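Local atomic coordinates of glycoside Hydrolase (Bacteroides uniformis, PDB entry 5TA0), a protein that binds neoagarooctaose and, as a glycoside hydrolase of an agarose-degrading pathway in a gut symbiont, probably hydrolyses agarose chains. Residues T25-N30 with F447-L452; K468-I473 with I511-D516. All blocks are in the same frame, centred on the assembly; numbering follows the deposited sequence.

In the fold
The chain starts in the beta sandwich with strand 25-30, then builds the alpha/beta barrel before returning to the sandwich. Contact 1 closes this long excursion of some 400 residues, setting the first strand across the sandwich from strand 444-451. Contact 2 opens later and shuts a loop of 37 residues, pairing strand 472-481 with strand 508-514. The two contacts follow in series, neither nested nor crossed, with centres about 17 Å apart. They meet in one sheet, where strands 444-451 and 508-514 are neighbours: Phe447 O and Ile511 N lie 2.8 Å apart, a probable hydrogen bond, and in the shared core the Tyr513 hydroxyl packs on the Phe447 ring and Leu29 on the Tyr513 ring.

Contact 1 (T25-N30 with F447-L452); sequences THVQLN and FIINNL
The Phe447 ring stands up from its strand and fills the hollow beside Leu29, whose CB lies over one ring face in a CH-pi contact, 4.1 Å from the ring centroid and only 13° off the normal. The two side chains pass one another head to tail, which brings Leu29 CD2 back over the base of the ring, 4.0 Å from Phe447 CD2. Against the other face rests the end of Ile449, its CD1 offset toward the rim, so the aromatic plate is wedged between an aliphatic group of each strand. With CG of Phe447 anti to the backbone N (chi1 -172°), the ring is directed across the interior. Strands 25-30 and 447-451 run roughly antiparallel at 154°, their axes 9.3 Å apart, and no hydrogen bond joins them: they face each other across the core of the beta-sandwich domain, and the sheet curls round from one to the other through strands 434-441 and 423-429. Val27 reaches tip to tip toward Ile449, but it has two conformers and its CG1 is modelled too close to Phe447 CZ, so the detail there is doubtful. Replacing Phe447 with an alanine would probably open a gap between Leu29 and Ile449, leaving both without the ring that separates them. On the reverse side of strand 25-30, Asn30 ND2 donates to Gln28 OE1 at 3.1 Å and also bonds Glu426.

Contact 2 (K468-I473 with I511-D516); sequences KDAKSI and ICYNFD
Lys471 and Ser472 both face Asn514, their backbone N atoms sharing its carbonyl oxygen: Lys471 N reaches Asn514 O at 2.7 Å in a weak, bent bond (129°), whereas Ser472 N lies 3.3 Å from Asn514 O but points at it more directly. The return bond, Asn514 N to Ser472 O, is 2.9 Å long and nearly straight at 175°. Next along, Ile473 and Tyr513 form a non-hydrogen-bonded pair, and their side chains lie alongside each other, Ile473 CG1 being 3.9 Å from Tyr513 CD1. The other branch of Ile473, CG2, sits 3.6 Å from Ile511 CG2. This apolar row faces the interior of the sandwich, where Leu461 and Val463 of strand 457-464 pack on Tyr513. Two residues set against one make a classic beta bulge, set in the antiparallel pairing of strands 472-481 and 508-514. Ahead of it, Ala470 lies over one face of Phe515, its CA 4.2 Å from the ring centroid in a CH-pi contact, while Lys468 O approaches the ring's edge in plane. The methyl group of Ala470 also touches the edge of the Tyr513 ring. Across the sheet from Ile473, the extended Lys471 chain runs beside Asn514, with Lys471 CD 3.4 Å from Asn514 OD1. The Asn514 amide is carried alongside that chain because CG lies opposite the backbone N (chi1 -179°), while ND2 bonds Asn444 OD1. Water 2 donates to Cys512 O at 2.8 Å and hydrogen-bonds Ser472 OG, bridging the strands on this side. Water 1 links Asp469 O to Asp516 N, where the two segments diverge.

Contact 1 (T25-N30 with F447-L452)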
loop_
_atom_site.group_PDB
_atom_site.type_symbol
_atom_site.label_atom_id
_atom_site.label_comp_id
_atom_site.label_asym_id
_atom_site.label_seq_id
_atom_site.Cartn_x
_atom_site.Cartn_y
_atom_site.Cartn_z
ATOM N N THR A 25 0.084 28.094 -1.061
ATOM C CA THR A 25 -0.393 27.139 -0.089
ATOM C C THR A 25 0.451 27.299 1.186
ATOM O O THR A 25 1.678 27.352 1.116
ATOM C CB THR A 25 -0.281 25.719 -0.679
ATOM O OG1 THR A 25 -1.272 25.578 -1.708
ATOM C CG2 THR A 25 -0.495 24.673 0.368
ATOM N N HIS A 26 -0.217 27.373 2.332
ATOM C CA HIS A 26 0.461 27.462 3.622
ATOM C C HIS A 26 0.621 26.089 4.247
ATOM O O HIS A 26 -0.341 25.352 4.409
ATOM C CB HIS A 26 -0.286 28.413 4.544
ATOM C CG HIS A 26 -0.562 29.737 3.908
ATOM N ND1 HIS A 26 -1.803 30.080 3.417
ATOM C CD2 HIS A 26 0.257 30.777 3.625
ATOM C CE1 HIS A 26 -1.744 31.289 2.889
ATOM N NE2 HIS A 26 -0.502 31.728 2.992
ATOM N N VAL A 27 1.860 25.791 4.609
ATOM C CA VAL A 27 2.257 24.483 5.076
ATOM C C VAL A 27 2.923 24.691 6.444
ATOM O O VAL A 27 3.928 25.395 6.536
ATOM C CB VAL A 27 3.220 23.862 4.042
ATOM C CG1 VAL A 27 3.825 22.584 4.529
ATOM C CG2 VAL A 27 2.505 23.612 2.727
ATOM N N GLN A 28 2.341 24.104 7.488
ATOM C CA GLN A 28 2.748 24.335 8.884
ATOM C C GLN A 28 3.285 23.050 9.510
ATOM O O GLN A 28 2.670 21.981 9.367
ATOM C CB GLN A 28 1.513 24.809 9.656
ATOM C CG GLN A 28 1.715 25.206 11.105
ATOM C CD GLN A 28 0.457 25.824 11.715
ATOM O OE1 GLN A 28 -0.324 25.140 12.380
ATOM N NE2 GLN A 28 0.234 27.112 11.449
ATOM N N LEU A 29 4.416 23.159 10.204
ATOM C CA LEU A 29 5.043 22.072 10.945
ATOM C C LEU A 29 5.021 22.469 12.416
ATOM O O LEU A 29 5.683 23.448 12.798
ATOM C CB LEU A 29 6.487 21.905 10.480
ATOM C CG LEU A 29 7.473 21.033 11.264
ATOM C CD1 LEU A 29 6.935 19.644 11.481
ATOM C CD2 LEU A 29 8.808 20.945 10.556
ATOM N N ASN A 30 4.262 21.751 13.236
ATOM C CA ASN A 30 4.238 21.991 14.677
ATOM C C ASN A 30 5.090 20.922 15.352
ATOM O O ASN A 30 4.576 19.892 15.816
ATOM C CB ASN A 30 2.798 22.023 15.197
ATOM C CG ASN A 30 1.998 23.178 14.621
ATOM O OD1 ASN A 30 2.474 24.305 14.592
ATOM N ND2 ASN A 30 0.816 22.897 14.111
ATOM N N PHE A 447 10.527 16.849 7.208
ATOM C CA PHE A 447 9.265 17.448 6.811
ATOM C C PHE A 447 9.014 17.041 5.359
ATOM O O PHE A 447 9.786 17.422 4.458
ATOM C CB PHE A 447 9.393 18.965 6.968
ATOM C CG PHE A 447 8.127 19.760 6.779
ATOM C CD1 PHE A 447 6.847 19.226 6.845
ATOM C CD2 PHE A 447 8.253 21.147 6.597
ATOM C CE1 PHE A 447 5.729 20.035 6.699
ATOM C CE2 PHE A 447 7.142 21.947 6.491
ATOM C CZ PHE A 447 5.896 21.399 6.547
ATOM N N ILE A 448 7.999 16.201 5.146
ATOM C CA ILE A 448 7.751 15.623 3.810
ATOM C C ILE A 448 6.506 16.235 3.233
ATOM O O ILE A 448 5.475 16.301 3.893
ATOM C CB ILE A 448 7.586 14.084 3.859
ATOM C CG1 ILE A 448 8.728 13.409 4.624
ATOM C CG2 ILE A 448 7.476 13.512 2.462
ATOM C CD1 ILE A 448 8.371 12.943 6.014
ATOM N N ILE A 449 6.593 16.699 1.978
ATOM C CA ILE A 449 5.474 17.353 1.316
ATOM C C ILE A 449 5.346 16.767 -0.082
ATOM O O ILE A 449 6.344 16.644 -0.777
ATOM C CB ILE A 449 5.630 18.899 1.256
ATOM C CG1 ILE A 449 6.090 19.446 2.624
ATOM C CG2 ILE A 449 4.353 19.552 0.763
ATOM C CD1 ILE A 449 6.403 20.934 2.635
ATOM N N ASN A 450 4.117 16.416 -0.447
ATOM C CA ASN A 450 3.829 15.766 -1.734
ATOM C C ASN A 450 2.696 16.486 -2.450
ATOM O O ASN A 450 1.709 16.870 -1.861
ATOM C CB ASN A 450 3.462 14.302 -1.469
ATOM C CG ASN A 450 3.049 13.554 -2.730
ATOM O OD1 ASN A 450 1.872 13.373 -3.006
ATOM N ND2 ASN A 450 4.030 13.151 -3.504
ATOM N N ASN A 451 2.856 16.600 -3.771
ATOM C CA ASN A 451 1.906 17.302 -4.618
ATOM C C ASN A 451 1.080 16.310 -5.433
ATOM O O ASN A 451 1.640 15.560 -6.210
ATOM C CB ASN A 451 2.715 18.231 -5.541
ATOM C CG ASN A 451 1.848 19.182 -6.344
ATOM O OD1 ASN A 451 0.633 19.307 -6.125
ATOM N ND2 ASN A 451 2.502 19.868 -7.311
ATOM N N LEU A 452 -0.234 16.346 -5.257
ATOM C CA LEU A 452 -1.206 15.622 -6.079
ATOM C C LEU A 452 -1.692 16.438 -7.286
ATOM O O LEU A 452 -2.342 15.884 -8.170
ATOM C CB LEU A 452 -2.417 15.208 -5.246
ATOM C CG LEU A 452 -2.141 14.148 -4.174
ATOM C CD1 LEU A 452 -3.316 14.104 -3.218
ATOM C CD2 LEU A 452 -1.879 12.756 -4.776
#

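Contact 2 (K468-I473 with I511-D516)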
loop_
_atom_site.group_PDB
_atom_site.type_symbol
_atom_site.label_atom_id
_atom_site.label_comp_id
_atom_site.label_asym_id
_atom_site.label_seq_id
_atom_site.Cartn_x
_atom_site.Cartn_y
_atom_site.Cartn_z
ATOM N N LYS A 468 14.462 28.069 18.871
ATOM C CA LYS A 468 15.732 28.069 18.147
ATOM C C LYS A 468 15.526 27.914 16.651
ATOM O O LYS A 468 14.589 27.252 16.207
ATOM C CB LYS A 468 16.624 26.938 18.657
ATOM C CG LYS A 468 16.810 26.914 20.172
ATOM C CD LYS A 468 17.441 28.200 20.667
ATOM C CE LYS A 468 17.797 28.133 22.139
ATOM N NZ LYS A 468 18.195 29.488 22.617
ATOM N N ASP A 469 16.403 28.533 15.873
ATOM C CA ASP A 469 16.489 28.265 14.434
ATOM C C ASP A 469 17.322 27.024 14.213
ATOM O O ASP A 469 18.195 26.681 15.011
ATOM C CB ASP A 469 17.160 29.425 13.698
ATOM C CG ASP A 469 16.300 30.666 13.653
ATOM O OD1 ASP A 469 15.062 30.552 13.691
ATOM O OD2 ASP A 469 16.877 31.764 13.566
ATOM N N ALA A 470 17.054 26.333 13.109
ATOM C CA ALA A 470 17.881 25.224 12.735
ATOM C C ALA A 470 19.329 25.641 12.430
ATOM O O ALA A 470 19.581 26.724 11.906
ATOM C CB ALA A 470 17.273 24.500 11.533
ATOM N N LYS A 471 20.254 24.758 12.764
ATOM C CA LYS A 471 21.666 24.893 12.415
ATOM C C LYS A 471 21.841 24.756 10.896
ATOM O O LYS A 471 22.590 25.512 10.277
ATOM C CB LYS A 471 22.458 23.855 13.230
ATOM C CG LYS A 471 23.815 23.377 12.769
ATOM C CD LYS A 471 24.317 22.330 13.763
ATOM C CE LYS A 471 25.460 21.511 13.212
ATOM N NZ LYS A 471 25.975 20.573 14.251
ATOM N N SER A 472 21.121 23.814 10.283
ATOM C CA SER A 472 21.162 23.659 8.826
ATOM C C SER A 472 19.852 23.087 8.303
ATOM O O SER A 472 19.089 22.476 9.065
ATOM C CB SER A 472 22.301 22.741 8.428
ATOM O OG SER A 472 22.075 21.433 8.912
ATOM N N ILE A 473 19.606 23.305 7.010
ATOM C CA ILE A 473 18.438 22.757 6.297
ATOM C C ILE A 473 18.952 22.093 5.034
ATOM O O ILE A 473 19.625 22.755 4.221
ATOM C CB ILE A 473 17.415 23.864 5.948
ATOM C CG1 ILE A 473 17.004 24.620 7.225
ATOM C CG2 ILE A 473 16.190 23.288 5.225
ATOM C CD1 ILE A 473 16.085 25.789 7.016
ATOM N N ILE A 511 12.408 17.809 3.544
ATOM C CA ILE A 511 13.199 18.919 4.107
ATOM C C ILE A 511 13.729 18.440 5.440
ATOM O O ILE A 511 12.967 18.007 6.307
ATOM C CB ILE A 511 12.332 20.169 4.265
ATOM C CG1 ILE A 511 11.712 20.586 2.920
ATOM C CG2 ILE A 511 13.157 21.323 4.853
ATOM C CD1 ILE A 511 10.478 21.424 3.024
ATOM N N CYS A 512 15.050 18.460 5.583
ATOM C CA CYS A 512 15.723 17.942 6.760
ATOM C C CYS A 512 16.257 19.120 7.580
ATOM O O CYS A 512 17.181 19.802 7.145
ATOM C CB CYS A 512 16.854 16.986 6.361
ATOM S SG CYS A 512 16.388 15.738 5.126
ATOM N N TYR A 513 15.654 19.358 8.737
ATOM C CA TYR A 513 16.126 20.415 9.659
ATOM C C TYR A 513 17.048 19.769 10.663
ATOM O O TYR A 513 16.695 18.747 11.246
ATOM C CB TYR A 513 14.975 21.073 10.384
ATOM C CG TYR A 513 13.943 21.738 9.497
ATOM C CD1 TYR A 513 14.000 23.094 9.191
ATOM C CD2 TYR A 513 12.900 21.013 8.946
ATOM C CE1 TYR A 513 13.055 23.709 8.391
ATOM C CE2 TYR A 513 11.954 21.613 8.134
ATOM C CZ TYR A 513 12.025 22.959 7.854
ATOM O OH TYR A 513 11.076 23.522 7.047
ATOM N N ASN A 514 18.238 20.343 10.876
ATOM C CA ASN A 514 19.135 19.887 11.912
ATOM C C ASN A 514 19.270 20.983 12.972
ATOM O O ASN A 514 19.551 22.135 12.644
ATOM C CB ASN A 514 20.494 19.535 11.332
ATOM C CG ASN A 514 21.459 19.029 12.382
ATOM O OD1 ASN A 514 22.421 19.713 12.717
ATOM N ND2 ASN A 514 21.200 17.856 12.925
ATOM N N PHE A 515 19.034 20.614 14.230
ATOM C CA PHE A 515 19.100 21.559 15.350
ATOM C C PHE A 515 20.322 21.301 16.226
ATOM O O PHE A 515 20.878 20.216 16.248
ATOM C CB PHE A 515 17.813 21.456 16.176
ATOM C CG PHE A 515 16.616 22.011 15.478
ATOM C CD1 PHE A 515 16.244 23.336 15.628
ATOM C CD2 PHE A 515 15.844 21.204 14.632
ATOM C CE1 PHE A 515 15.129 23.844 14.980
ATOM C CE2 PHE A 515 14.736 21.713 13.982
ATOM C CZ PHE A 515 14.365 23.032 14.138
ATOM N N ASP A 516 20.735 22.355 16.952
ATOM C CA ASP A 516 21.849 22.287 17.898
ATOM C C ASP A 516 21.642 21.170 18.951
ATOM O O ASP A 516 22.558 20.446 19.309
ATOM C CB ASP A 516 21.971 23.611 18.704
ATOM C CG ASP A 516 22.293 24.856 17.867
ATOM O OD1 ASP A 516 23.262 24.823 17.109
ATOM O OD2 ASP A 516 21.616 25.918 18.038
HETATM O O HOH W 1 19.264 24.889 16.865
HETATM O O HOH W 2 19.881 19.447 7.753
#